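Local coordinates for protein CocE/NonD family hydrolase (Staphylococcus aureus subsp. aureus COL, PDB 3III) that probably hydrolyses ester or amide bonds as a serine hydrolase of the CocE/NonD family, its natural substrate not being established, at residues L405-S416 / I489-G500; L354-L364 / S552-N560. All blocks are in the same frame, centred on the assembly; numbering follows the deposited sequence.

Contact 1: L405-S416 / I489-G500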
loop_
_atom_site.group_PDB
_atom_site.type_symbol
_atom_site.label_atom_id
_atom_site.label_comp_id
_atom_site.label_asym_id
_atom_site.label_seq_id
_atom_site.Cartn_x
_atom_site.Cartn_y
_atom_site.Cartn_z
ATOM N N LEU A 405 18.938 5.045 7.303
ATOM C CA LEU A 405 18.630 4.779 5.916
ATOM C C LEU A 405 17.128 4.962 5.707
ATOM O O LEU A 405 16.320 4.209 6.230
ATOM C CB LEU A 405 19.015 3.351 5.532
ATOM C CG LEU A 405 20.506 3.013 5.681
ATOM C CD1 LEU A 405 20.688 1.707 4.961
ATOM C CD2 LEU A 405 21.434 4.101 5.148
ATOM N N VAL A 406 16.747 5.975 4.936
ATOM C CA VAL A 406 15.336 6.252 4.700
ATOM C C VAL A 406 15.109 6.544 3.241
ATOM O O VAL A 406 15.514 7.577 2.739
ATOM C CB VAL A 406 14.830 7.405 5.570
ATOM C CG1 VAL A 406 13.313 7.700 5.283
ATOM C CG2 VAL A 406 15.011 7.123 7.080
ATOM N N GLY A 407 14.385 5.658 2.587
ATOM C CA GLY A 407 14.106 5.780 1.193
ATOM C C GLY A 407 14.265 4.487 0.408
ATOM O O GLY A 407 14.164 3.362 0.977
ATOM N N ASN A 408 14.425 4.633 -0.910
ATOM C CA ASN A 408 14.637 3.500 -1.813
ATOM C C ASN A 408 16.068 3.019 -1.716
ATOM O O ASN A 408 16.938 3.780 -1.350
ATOM C CB ASN A 408 14.315 3.898 -3.261
ATOM C CG ASN A 408 12.793 3.922 -3.561
ATOM O OD1 ASN A 408 12.208 2.891 -3.949
ATOM N ND2 ASN A 408 12.179 5.102 -3.467
HETATM N N MSE A 409 16.299 1.740 -2.023
HETATM C CA MSE A 409 17.654 1.226 -2.249
HETATM C C MSE A 409 17.632 0.469 -3.538
HETATM O O MSE A 409 16.591 -0.068 -3.941
HETATM C CB MSE A 409 18.070 0.283 -1.132
HETATM C CG MSE A 409 17.771 0.799 0.268
HETATM SE SE MSE A 409 18.816 -0.257 1.621
HETATM C CE MSE A 409 17.602 0.055 3.226
ATOM N N ASN A 410 18.802 0.399 -4.151
ATOM C CA ASN A 410 18.977 -0.163 -5.482
ATOM C C ASN A 410 20.075 -1.195 -5.362
ATOM O O ASN A 410 21.232 -0.864 -4.990
ATOM C CB ASN A 410 19.351 0.953 -6.505
ATOM C CG ASN A 410 19.474 0.427 -7.922
ATOM O OD1 ASN A 410 19.340 -0.773 -8.164
ATOM N ND2 ASN A 410 19.703 1.331 -8.886
ATOM N N LEU A 411 19.725 -2.428 -5.688
ATOM C CA LEU A 411 20.714 -3.495 -5.712
ATOM C C LEU A 411 21.104 -3.827 -7.151
ATOM O O LEU A 411 20.297 -4.404 -7.896
ATOM C CB LEU A 411 20.177 -4.729 -4.981
ATOM C CG LEU A 411 21.136 -5.916 -5.006
ATOM C CD1 LEU A 411 22.475 -5.521 -4.350
ATOM C CD2 LEU A 411 20.479 -7.156 -4.296
ATOM N N LYS A 412 22.338 -3.445 -7.525
ATOM C CA LYS A 412 22.869 -3.724 -8.845
ATOM C C LYS A 412 23.653 -5.021 -8.790
ATOM O O LYS A 412 24.602 -5.164 -8.002
ATOM C CB LYS A 412 23.731 -2.597 -9.404
ATOM C CG LYS A 412 24.060 -2.900 -10.900
ATOM C CD LYS A 412 25.103 -1.945 -11.457
ATOM C CE LYS A 412 25.311 -2.112 -12.914
ATOM N NZ LYS A 412 26.319 -1.104 -13.356
ATOM N N LEU A 413 23.250 -5.975 -9.618
ATOM C CA LEU A 413 23.966 -7.236 -9.749
ATOM C C LEU A 413 24.348 -7.551 -11.176
ATOM O O LEU A 413 23.615 -7.211 -12.109
ATOM C CB LEU A 413 23.151 -8.419 -9.190
ATOM C CG LEU A 413 22.589 -8.318 -7.775
ATOM C CD1 LEU A 413 21.522 -9.418 -7.546
ATOM C CD2 LEU A 413 23.716 -8.331 -6.695
ATOM N N TRP A 414 25.473 -8.236 -11.339
ATOM C CA TRP A 414 25.775 -8.906 -12.560
ATOM C C TRP A 414 25.530 -10.417 -12.413
ATOM O O TRP A 414 26.042 -11.056 -11.500
ATOM C CB TRP A 414 27.208 -8.607 -13.003
ATOM C CG TRP A 414 27.446 -7.160 -13.313
ATOM C CD1 TRP A 414 27.665 -6.148 -12.421
ATOM C CD2 TRP A 414 27.564 -6.580 -14.611
ATOM N NE1 TRP A 414 27.883 -4.972 -13.095
ATOM C CE2 TRP A 414 27.783 -5.197 -14.432
ATOM C CE3 TRP A 414 27.405 -7.076 -15.901
ATOM C CZ2 TRP A 414 27.944 -4.325 -15.495
ATOM C CZ3 TRP A 414 27.547 -6.205 -16.982
ATOM C CH2 TRP A 414 27.805 -4.836 -16.766
ATOM N N VAL A 415 24.726 -10.985 -13.317
ATOM C CA VAL A 415 24.190 -12.315 -13.109
ATOM C C VAL A 415 24.203 -13.125 -14.422
ATOM O O VAL A 415 24.180 -12.553 -15.545
ATOM C CB VAL A 415 22.744 -12.242 -12.563
ATOM C CG1 VAL A 415 22.616 -11.482 -11.204
ATOM C CG2 VAL A 415 21.777 -11.675 -13.633
ATOM N N SER A 416 24.267 -14.459 -14.288
ATOM C CA SER A 416 24.089 -15.384 -15.377
ATOM C C SER A 416 23.538 -16.702 -14.862
ATOM O O SER A 416 23.586 -16.968 -13.692
ATOM C CB SER A 416 25.400 -15.693 -16.091
ATOM O OG SER A 416 26.213 -16.533 -15.284
ATOM N N ILE A 489 26.185 -13.129 -19.130
ATOM C CA ILE A 489 26.261 -12.306 -17.955
ATOM C C ILE A 489 25.623 -10.930 -18.196
ATOM O O ILE A 489 26.084 -10.175 -19.080
ATOM C CB ILE A 489 27.739 -12.085 -17.565
ATOM C CG1 ILE A 489 28.407 -13.432 -17.276
ATOM C CG2 ILE A 489 27.867 -11.188 -16.375
ATOM C CD1 ILE A 489 29.948 -13.344 -17.149
ATOM N N VAL A 490 24.589 -10.586 -17.415
ATOM C CA VAL A 490 23.853 -9.318 -17.643
ATOM C C VAL A 490 23.762 -8.474 -16.365
ATOM O O VAL A 490 23.803 -9.042 -15.221
ATOM C CB VAL A 490 22.470 -9.592 -18.232
ATOM C CG1 VAL A 490 22.583 -10.424 -19.563
ATOM C CG2 VAL A 490 21.605 -10.300 -17.219
ATOM N N PRO A 491 23.711 -7.127 -16.515
ATOM C CA PRO A 491 23.537 -6.241 -15.367
ATOM C C PRO A 491 22.069 -6.053 -15.073
ATOM O O PRO A 491 21.297 -5.870 -16.025
ATOM C CB PRO A 491 24.133 -4.912 -15.858
ATOM C CG PRO A 491 23.936 -4.973 -17.331
ATOM C CD PRO A 491 24.087 -6.367 -17.724
ATOM N N VAL A 492 21.698 -6.126 -13.792
ATOM C CA VAL A 492 20.335 -5.932 -13.323
ATOM C C VAL A 492 20.359 -4.971 -12.168
ATOM O O VAL A 492 21.353 -4.887 -11.426
ATOM C CB VAL A 492 19.650 -7.239 -12.907
ATOM C CG1 VAL A 492 19.641 -8.262 -14.138
ATOM C CG2 VAL A 492 20.306 -7.816 -11.658
ATOM N N GLU A 493 19.284 -4.237 -12.032
ATOM C CA GLU A 493 19.082 -3.356 -10.877
ATOM C C GLU A 493 17.742 -3.665 -10.287
ATOM O O GLU A 493 16.715 -3.599 -10.987
ATOM C CB GLU A 493 19.133 -1.900 -11.297
ATOM C CG GLU A 493 20.493 -1.552 -11.823
ATOM C CD GLU A 493 20.629 -0.134 -12.278
ATOM O OE1 GLU A 493 19.981 0.769 -11.725
ATOM O OE2 GLU A 493 21.453 0.083 -13.196
ATOM N N ILE A 494 17.777 -4.060 -9.020
ATOM C CA ILE A 494 16.620 -4.524 -8.293
ATOM C C ILE A 494 16.117 -3.426 -7.379
ATOM O O ILE A 494 16.890 -2.867 -6.559
ATOM C CB ILE A 494 16.934 -5.781 -7.488
ATOM C CG1 ILE A 494 17.434 -6.887 -8.428
ATOM C CG2 ILE A 494 15.695 -6.324 -6.761
ATOM C CD1 ILE A 494 17.797 -8.216 -7.680
ATOM N N GLU A 495 14.833 -3.101 -7.544
ATOM C CA GLU A 495 14.117 -2.105 -6.670
ATOM C C GLU A 495 13.824 -2.679 -5.253
ATOM O O GLU A 495 12.868 -3.427 -5.066
ATOM C CB GLU A 495 12.798 -1.674 -7.363
ATOM C CG GLU A 495 11.944 -0.617 -6.629
ATOM C CD GLU A 495 10.628 -0.328 -7.350
ATOM O OE1 GLU A 495 10.246 -1.111 -8.234
ATOM O OE2 GLU A 495 9.979 0.721 -7.075
ATOM N N LEU A 496 14.650 -2.331 -4.289
ATOM C CA LEU A 496 14.259 -2.505 -2.874
ATOM C C LEU A 496 13.224 -1.398 -2.539
ATOM O O LEU A 496 13.451 -0.238 -2.797
ATOM C CB LEU A 496 15.461 -2.480 -1.909
ATOM C CG LEU A 496 16.439 -3.637 -1.916
ATOM C CD1 LEU A 496 15.740 -4.959 -1.744
ATOM C CD2 LEU A 496 17.267 -3.588 -3.191
ATOM N N LEU A 497 12.072 -1.807 -2.022
ATOM C CA LEU A 497 10.971 -0.911 -1.792
ATOM C C LEU A 497 11.310 -0.018 -0.613
ATOM O O LEU A 497 12.182 -0.370 0.219
ATOM C CB LEU A 497 9.720 -1.726 -1.545
ATOM C CG LEU A 497 9.235 -2.442 -2.831
ATOM C CD1 LEU A 497 8.011 -3.266 -2.427
ATOM C CD2 LEU A 497 8.903 -1.484 -3.995
ATOM N N PRO A 498 10.659 1.168 -0.549
ATOM C CA PRO A 498 11.036 2.194 0.448
ATOM C C PRO A 498 10.915 1.687 1.894
ATOM O O PRO A 498 9.926 1.027 2.245
ATOM C CB PRO A 498 10.024 3.302 0.214
ATOM C CG PRO A 498 9.616 3.132 -1.260
ATOM C CD PRO A 498 9.643 1.676 -1.490
ATOM N N SER A 499 11.960 1.982 2.678
ATOM C CA SER A 499 12.074 1.559 4.067
ATOM C C SER A 499 12.790 2.656 4.889
ATOM O O SER A 499 13.493 3.458 4.347
ATOM C CB SER A 499 12.828 0.234 4.132
ATOM O OG SER A 499 14.171 0.393 3.804
ATOM N N GLY A 500 12.525 2.694 6.182
ATOM C CA GLY A 500 13.137 3.660 7.104
ATOM C C GLY A 500 13.628 2.972 8.339
ATOM O O GLY A 500 12.818 2.468 9.135
HETATM O O HOH W 1 15.885 1.298 5.765
HETATM O O HOH W 2 14.504 0.602 1.029
HETATM O O HOH W 3 9.601 2.116 -4.710
HETATM O O HOH W 4 24.330 0.844 -13.138
#

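Contact 2: L354-L364 / S552-N560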
loop_
_atom_site.group_PDB
_atom_site.type_symbol
_atom_site.label_atom_id
_atom_site.label_comp_id
_atom_site.label_asym_id
_atom_site.label_seq_id
_atom_site.Cartn_x
_atom_site.Cartn_y
_atom_site.Cartn_z
ATOM N N LEU A 354 13.727 12.247 0.662
ATOM C CA LEU A 354 14.329 13.204 1.611
ATOM C C LEU A 354 15.391 14.077 0.968
ATOM O O LEU A 354 16.331 13.592 0.328
ATOM C CB LEU A 354 14.904 12.493 2.836
ATOM C CG LEU A 354 13.972 12.293 4.025
ATOM C CD1 LEU A 354 12.628 11.796 3.645
ATOM C CD2 LEU A 354 14.602 11.416 5.097
ATOM N N PRO A 355 15.257 15.399 1.123
ATOM C CA PRO A 355 16.196 16.266 0.400
ATOM C C PRO A 355 17.630 16.141 0.886
ATOM O O PRO A 355 18.517 16.418 0.131
ATOM C CB PRO A 355 15.677 17.677 0.666
ATOM C CG PRO A 355 14.732 17.560 1.716
ATOM C CD PRO A 355 14.250 16.176 1.841
ATOM N N ASN A 356 17.859 15.671 2.102
ATOM C CA ASN A 356 19.226 15.430 2.528
ATOM C C ASN A 356 19.778 13.991 2.308
ATOM O O ASN A 356 20.807 13.626 2.898
ATOM C CB ASN A 356 19.383 15.843 3.978
ATOM C CG ASN A 356 18.550 14.999 4.906
ATOM O OD1 ASN A 356 17.427 14.551 4.541
ATOM N ND2 ASN A 356 19.070 14.771 6.115
ATOM N N ALA A 357 19.145 13.184 1.455
ATOM C CA ALA A 357 19.600 11.800 1.313
ATOM C C ALA A 357 20.924 11.822 0.549
ATOM O O ALA A 357 21.061 12.574 -0.396
ATOM C CB ALA A 357 18.534 10.924 0.599
ATOM N N GLU A 358 21.904 11.029 0.995
ATOM C CA GLU A 358 23.190 10.860 0.293
ATOM C C GLU A 358 23.241 9.454 -0.200
ATOM O O GLU A 358 23.364 8.526 0.589
ATOM C CB GLU A 358 24.384 11.125 1.216
ATOM C CG GLU A 358 24.377 12.524 1.759
ATOM C CD GLU A 358 25.745 13.009 2.309
ATOM O OE1 GLU A 358 25.729 13.757 3.337
ATOM O OE2 GLU A 358 26.819 12.655 1.718
ATOM N N TYR A 359 23.061 9.278 -1.494
ATOM C CA TYR A 359 22.916 7.940 -2.061
ATOM C C TYR A 359 24.322 7.359 -2.149
ATOM O O TYR A 359 25.126 7.866 -2.908
ATOM C CB TYR A 359 22.196 8.003 -3.409
ATOM C CG TYR A 359 20.770 8.490 -3.250
ATOM C CD1 TYR A 359 19.847 7.725 -2.557
ATOM C CD2 TYR A 359 20.378 9.745 -3.720
ATOM C CE1 TYR A 359 18.542 8.155 -2.356
ATOM C CE2 TYR A 359 19.078 10.193 -3.559
ATOM C CZ TYR A 359 18.165 9.397 -2.866
ATOM O OH TYR A 359 16.866 9.833 -2.668
ATOM N N THR A 360 24.602 6.298 -1.379
ATOM C CA THR A 360 25.981 5.889 -1.109
ATOM C C THR A 360 26.129 4.437 -1.547
ATOM O O THR A 360 25.345 3.589 -1.143
ATOM C CB THR A 360 26.319 6.027 0.352
ATOM O OG1 THR A 360 26.010 7.365 0.758
ATOM C CG2 THR A 360 27.795 5.731 0.660
ATOM N N PRO A 361 27.112 4.156 -2.412
ATOM C CA PRO A 361 27.259 2.770 -2.834
ATOM C C PRO A 361 28.035 1.965 -1.832
ATOM O O PRO A 361 29.017 2.461 -1.266
ATOM C CB PRO A 361 28.076 2.895 -4.140
ATOM C CG PRO A 361 28.781 4.196 -4.057
ATOM C CD PRO A 361 28.047 5.065 -3.093
ATOM N N LEU A 362 27.611 0.737 -1.613
ATOM C CA LEU A 362 28.420 -0.290 -0.960
ATOM C C LEU A 362 28.638 -1.457 -1.964
ATOM O O LEU A 362 27.670 -2.085 -2.429
ATOM C CB LEU A 362 27.727 -0.786 0.293
ATOM C CG LEU A 362 27.657 0.197 1.476
ATOM C CD1 LEU A 362 26.705 -0.423 2.575
ATOM C CD2 LEU A 362 29.055 0.472 2.012
ATOM N N TYR A 363 29.896 -1.725 -2.304
ATOM C CA TYR A 363 30.240 -2.711 -3.336
ATOM C C TYR A 363 30.297 -4.133 -2.783
ATOM O O TYR A 363 30.845 -4.365 -1.715
ATOM C CB TYR A 363 31.560 -2.341 -3.993
ATOM C CG TYR A 363 31.522 -0.962 -4.619
ATOM C CD1 TYR A 363 30.997 -0.768 -5.879
ATOM C CD2 TYR A 363 31.952 0.152 -3.917
ATOM C CE1 TYR A 363 30.936 0.514 -6.450
ATOM C CE2 TYR A 363 31.883 1.410 -4.462
ATOM C CZ TYR A 363 31.383 1.591 -5.716
ATOM O OH TYR A 363 31.335 2.843 -6.259
ATOM N N LEU A 364 29.661 -5.063 -3.500
ATOM C CA LEU A 364 29.586 -6.467 -3.080
ATOM C C LEU A 364 30.877 -7.170 -3.441
ATOM O O LEU A 364 31.434 -6.907 -4.504
ATOM C CB LEU A 364 28.489 -7.202 -3.843
ATOM C CG LEU A 364 27.076 -7.106 -3.325
ATOM C CD1 LEU A 364 26.590 -5.673 -3.348
ATOM C CD2 LEU A 364 26.217 -8.039 -4.149
ATOM N N SER A 552 28.781 -4.780 -9.052
ATOM C CA SER A 552 27.653 -5.095 -8.208
ATOM C C SER A 552 27.763 -4.250 -6.941
ATOM O O SER A 552 28.804 -4.197 -6.317
ATOM C CB SER A 552 27.676 -6.584 -7.877
ATOM O OG SER A 552 27.494 -7.298 -9.074
ATOM N N GLN A 553 26.687 -3.578 -6.587
ATOM C CA GLN A 553 26.695 -2.645 -5.456
ATOM C C GLN A 553 25.274 -2.422 -4.983
ATOM O O GLN A 553 24.341 -2.632 -5.770
ATOM C CB GLN A 553 27.261 -1.322 -5.931
ATOM C CG GLN A 553 26.456 -0.708 -7.074
ATOM C CD GLN A 553 27.144 0.486 -7.646
ATOM O OE1 GLN A 553 26.957 1.623 -7.166
ATOM N NE2 GLN A 553 27.949 0.264 -8.667
ATOM N N LEU A 554 25.153 -2.010 -3.718
ATOM C CA LEU A 554 23.912 -1.585 -3.101
ATOM C C LEU A 554 23.953 -0.079 -2.875
ATOM O O LEU A 554 24.851 0.424 -2.234
ATOM C CB LEU A 554 23.675 -2.345 -1.782
ATOM C CG LEU A 554 22.368 -1.954 -1.048
ATOM C CD1 LEU A 554 21.064 -2.485 -1.764
ATOM C CD2 LEU A 554 22.569 -2.442 0.398
ATOM N N ILE A 555 23.029 0.666 -3.466
ATOM C CA ILE A 555 22.911 2.097 -3.205
ATOM C C ILE A 555 21.985 2.270 -1.964
ATOM O O ILE A 555 20.850 1.816 -1.991
ATOM C CB ILE A 555 22.288 2.842 -4.389
ATOM C CG1 ILE A 555 23.096 2.661 -5.671
ATOM C CG2 ILE A 555 22.093 4.335 -4.078
ATOM C CD1 ILE A 555 24.484 3.156 -5.596
ATOM N N ILE A 556 22.475 2.936 -0.936
ATOM C CA ILE A 556 21.731 3.138 0.287
ATOM C C ILE A 556 21.464 4.626 0.533
ATOM O O ILE A 556 22.316 5.453 0.265
ATOM C CB ILE A 556 22.426 2.511 1.504
ATOM C CG1 ILE A 556 23.791 3.153 1.796
ATOM C CG2 ILE A 556 22.480 1.002 1.344
ATOM C CD1 ILE A 556 24.409 2.625 3.099
ATOM N N PRO A 557 20.258 4.972 1.021
ATOM C CA PRO A 557 19.852 6.380 1.195
ATOM C C PRO A 557 20.178 6.883 2.587
ATOM O O PRO A 557 19.342 6.819 3.511
ATOM C CB PRO A 557 18.324 6.305 1.028
ATOM C CG PRO A 557 17.975 4.849 1.541
ATOM C CD PRO A 557 19.113 4.056 1.002
ATOM N N ILE A 558 21.394 7.374 2.771
ATOM C CA ILE A 558 21.848 7.789 4.086
ATOM C C ILE A 558 21.270 9.179 4.350
ATOM O O ILE A 558 21.438 10.125 3.534
ATOM C CB ILE A 558 23.397 7.846 4.214
ATOM C CG1 ILE A 558 24.008 6.459 3.948
ATOM C CG2 ILE A 558 23.803 8.400 5.631
ATOM C CD1 ILE A 558 25.429 6.349 4.148
ATOM N N VAL A 559 20.592 9.319 5.478
ATOM C CA VAL A 559 20.012 10.609 5.872
ATOM C C VAL A 559 20.399 11.037 7.301
ATOM O O VAL A 559 20.859 10.240 8.061
ATOM C CB VAL A 559 18.468 10.548 5.725
ATOM C CG1 VAL A 559 18.071 10.318 4.306
ATOM C CG2 VAL A 559 17.861 9.469 6.566
ATOM N N ASN A 560 20.146 12.275 7.673
ATOM C CA ASN A 560 20.158 12.674 9.127
ATOM C C ASN A 560 21.504 12.500 9.892
ATOM O O ASN A 560 22.557 12.504 9.239
ATOM C CB ASN A 560 19.077 11.935 9.923
ATOM C CG ASN A 560 17.659 12.194 9.392
ATOM O OD1 ASN A 560 17.368 13.322 8.949
ATOM N ND2 ASN A 560 16.752 11.145 9.454
HETATM O O HOH W 5 31.328 -5.453 -6.671
#

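Contact 1: L405-S416 / I489-G500
Antiparallel strands 408-416 and 490-500 pair edge to edge in the larger sheet of the C-terminal beta domain, a jelly-roll-like sandwich in this family. The register slips by one residue between Gly407 and Met409, a beta bulge, as the chain turns a corner. Beyond it Leu411 with Ile494, Leu413 with Val492 and Val415 with Val490 each exchange two backbone hydrogen bonds, whereas the bond from Leu496 N to Met409 O is weak. Leu411, Leu413, Ile494 and Leu496 line the face turned to strand 508-514 of the second sheet; Leu496 CD2 lies against Leu411 CB at 3.6 Å. Leu413 CD1 meets Ile494 CD1 at 3.9 Å. The other face is more polar. Asn410 ND2 gives a straight bond to Glu493 OE1 (2.9 Å, 171°): OE1 lies in the amide plane of Asn410, while ND2 approaches from above the carboxylate plane. ND2 also binds Ile471 O, but buried Asn410 OD1 has no partner in the model. Lys412 NZ, salt-bridged to Asp551, connects to Glu493 OE2 through a water. At the bulge another water donates to Gly407 O and Leu497 O and accepts from Ser499 OG. Trp414 CG, anti to the carbonyl carbon (chi1 -63°), brings the indole over Pro491, whose CB sits 3.6 Å from the centroid of the Trp414 six-membered ring, 5° off its normal: a CH-pi contact.

Contact 2: L354-L364 / S552-N560
Glu358, Thr360 and Leu362 each exchange a pair of backbone hydrogen bonds with Ile558, Ile556 and Leu554, joining strands 358-364 and 553-559 as antiparallel neighbours in the larger sheet of the C-terminal beta domain. A seventh bond, Leu364 N to Ser552 O (3.1 Å), extends the pairing, and a water donates to both Ser552 O and Leu364 O. Glu358 O takes two donors from opposite faces of its carbonyl plane: Ile558 N at 3.2 Å and Thr360 OG1 at 2.9 Å. That hydroxyl stands anti to its carbonyl carbon, beside the backbone N (chi1 -53°), from where it reaches Glu358 O two residues back; Thr360 OG1 also touches Ile558 CD1 at 3.6 Å. Pro361 and Pro557 stand at non-hydrogen-bonded positions, so their lack of an N-H costs this pairing nothing. The backbone groups of strand 553-559 turned away from 358-364 are used as well, bonding to 405-416. Among the side chains, Gln553 NE2 is held locally by Asp551 O as the amide lies alongside Tyr363, their planes 62° apart. Ser552 OG bonds to Tyr545 O and Trp414 N, and Asn560 ND2 to Glu404 and Tyr335. Apolar contacts fill in between: Leu362 CD1 meets Ile556 CD1 at 3.9 Å, and Val559 CG1 rests on Leu354 CD2 at 3.7 Å. All seven hydrogen bonds between the segments are thus backbone ones, while the side chains of Ser552 and Asn560 tie the two ends of 552-560 to other parts of the chain.

From the N terminus, the chain first builds the hydrolase domain and then enters 354-364, the strand that opens contact 2. It next runs through 405-416, and after 72 intervening residues, none of them helical, the strand of 489-500 returns to close contact 1. The C-terminal segment 552-560 comes last and closes the wider loop of contact 2, so contact 1 is nested inside it. Strand 553-559 slots between 358-365 on one edge and 403-406 with 408-417 on the other: Lys412 N lies 2.8 Å from Gln553 O and Asn410 O 2.8 Å from Ile555 N, both probable hydrogen bonds. The two contacts thus belong to one antiparallel sheet, with the chain's last strand set inside it.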